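Local coordinates for putative thiol-disulfide oxidoreductase (Bacteroides vulgatus, PDB 4GRF), which is probably an oxidoreductase that exchanges thiols and disulfides, represented here by its thioredoxin domain alone, at residues 20-24 with 25-29. Numbering follows the deposited sequence. Where two conformers were deposited one is given.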
loop_
_atom_site.group_PDB
_atom_site.type_symbol
_atom_site.label_atom_id
_atom_site.label_comp_id
_atom_site.label_asym_id
_atom_site.label_seq_id
_atom_site.Cartn_x
_atom_site.Cartn_y
_atom_site.Cartn_z
ATOM N N ASN A 20 -11.062 -11.760 -4.953
ATOM C CA ASN A 20 -9.945 -12.518 -5.499
ATOM C C ASN A 20 -8.657 -12.286 -4.705
ATOM O O ASN A 20 -8.468 -11.236 -4.119
ATOM C CB ASN A 20 -9.753 -12.149 -6.953
ATOM C CG ASN A 20 -10.959 -12.510 -7.790
ATOM O OD1 ASN A 20 -11.486 -13.603 -7.665
ATOM N ND2 ASN A 20 -11.404 -11.592 -8.613
ATOM N N SER A 21 -7.777 -13.278 -4.681
ATOM C CA SER A 21 -6.506 -13.123 -4.013
ATOM C C SER A 21 -5.593 -12.321 -4.934
ATOM O O SER A 21 -5.481 -12.622 -6.123
ATOM C CB SER A 21 -5.878 -14.485 -3.731
ATOM O OG SER A 21 -6.486 -15.072 -2.602
ATOM N N VAL A 22 -4.953 -11.301 -4.381
ATOM C CA VAL A 22 -4.053 -10.441 -5.134
ATOM C C VAL A 22 -2.824 -10.225 -4.261
ATOM O O VAL A 22 -2.946 -9.889 -3.074
ATOM C CB VAL A 22 -4.701 -9.080 -5.462
ATOM C CG1 VAL A 22 -3.709 -8.186 -6.197
ATOM C CG2 VAL A 22 -5.946 -9.276 -6.319
ATOM N N SER A 23 -1.659 -10.479 -4.848
ATOM C CA SER A 23 -0.379 -10.438 -4.153
ATOM C C SER A 23 0.492 -9.291 -4.651
ATOM O O SER A 23 0.337 -8.836 -5.759
ATOM C CB SER A 23 0.399 -11.715 -4.430
ATOM O OG SER A 23 0.818 -11.724 -5.776
ATOM N N LEU A 24 1.434 -8.877 -3.828
ATOM C CA LEU A 24 2.387 -7.847 -4.222
ATOM C C LEU A 24 3.131 -8.277 -5.493
ATOM O O LEU A 24 3.380 -7.466 -6.382
ATOM C CB LEU A 24 3.365 -7.575 -3.085
ATOM C CG LEU A 24 4.465 -6.552 -3.406
ATOM C CD1 LEU A 24 3.903 -5.207 -3.857
ATOM C CD2 LEU A 24 5.380 -6.413 -2.199
ATOM N N ASN A 25 3.457 -9.562 -5.583
ATOM C CA ASN A 25 4.178 -10.111 -6.755
ATOM C C ASN A 25 3.416 -9.911 -8.069
ATOM O O ASN A 25 4.014 -9.853 -9.147
ATOM C CB ASN A 25 4.462 -11.599 -6.512
ATOM C CG ASN A 25 5.255 -12.243 -7.642
ATOM O OD1 ASN A 25 6.391 -11.841 -7.925
ATOM N ND2 ASN A 25 4.659 -13.249 -8.294
ATOM N N ASP A 26 2.086 -9.775 -7.988
ATOM C CA ASP A 26 1.274 -9.577 -9.163
ATOM C C ASP A 26 1.638 -8.294 -9.892
ATOM O O ASP A 26 1.317 -8.134 -11.074
ATOM C CB ASP A 26 -0.221 -9.558 -8.805
ATOM C CG ASP A 26 -0.762 -10.927 -8.448
ATOM O OD1 ASP A 26 -0.182 -11.964 -8.871
ATOM O OD2 ASP A 26 -1.803 -10.973 -7.759
ATOM N N PHE A 27 2.319 -7.392 -9.199
ATOM C CA PHE A 27 2.634 -6.085 -9.758
ATOM C C PHE A 27 4.095 -5.910 -10.144
ATOM O O PHE A 27 4.554 -4.781 -10.395
ATOM C CB PHE A 27 2.216 -5.009 -8.770
ATOM C CG PHE A 27 0.764 -5.095 -8.414
ATOM C CD1 PHE A 27 -0.201 -4.695 -9.320
ATOM C CD2 PHE A 27 0.367 -5.616 -7.192
ATOM C CE1 PHE A 27 -1.549 -4.800 -9.005
ATOM C CE2 PHE A 27 -0.979 -5.715 -6.870
ATOM C CZ PHE A 27 -1.931 -5.317 -7.778
ATOM N N LYS A 28 4.820 -7.017 -10.200
ATOM C CA LYS A 28 6.149 -6.991 -10.763
ATOM C C LYS A 28 6.093 -6.338 -12.140
ATOM O O LYS A 28 5.150 -6.551 -12.923
ATOM C CB LYS A 28 6.726 -8.408 -10.859
ATOM C CG LYS A 28 7.177 -8.989 -9.526
ATOM C CD LYS A 28 8.627 -8.654 -9.239
ATOM C CE LYS A 28 9.097 -9.070 -7.855
ATOM N NZ LYS A 28 8.539 -10.331 -7.315
ATOM N N GLY A 29 7.096 -5.517 -12.421
ATOM C CA GLY A 29 7.102 -4.726 -13.632
ATOM C C GLY A 29 6.675 -3.287 -13.419
ATOM O O GLY A 29 6.946 -2.428 -14.257
#
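At S23 the chain leaves strand 21-23 and coils directly into a short 3-10 turn, as successive i to i+3 backbone bonds attest: D26 N to S23 O and F27 N to L24 O, both 3.0 Å, the second fairly straight at 163°. S23 and D26 close a capping-box-like pair at the start of the turn, one arm of it weak. In the conformer given, S23 OG, set between the backbone N and the carbonyl carbon (chi1 70°), receives a weak bond from D26 N at 3.2 Å, doubtful because S23 has a second conformer; in return the D26 carboxylate accepts S23 N through OD2 at 3.0 Å. That bond is nearly linear (173°), although the N-H arrives from above the carboxylate plane. V22 CG1 meets the F27 ring obliquely, 3.7 Å from CZ, while L24 O lies near the ring plane at the edge. F27 also packs on V32 and meets the ring of Y66. With F27 cut back to an alanine, V22 CG1 would probably lose its aromatic neighbour and a gap open beside V32 and Y66. V22 and L24 also pair through backbone bonds with strand 13-15 and the residues leading into it. The turn thus joins this two-stranded antiparallel sheet to strand 31-37 of the central thioredoxin-fold sheet, where L24 packs on V32 and V34.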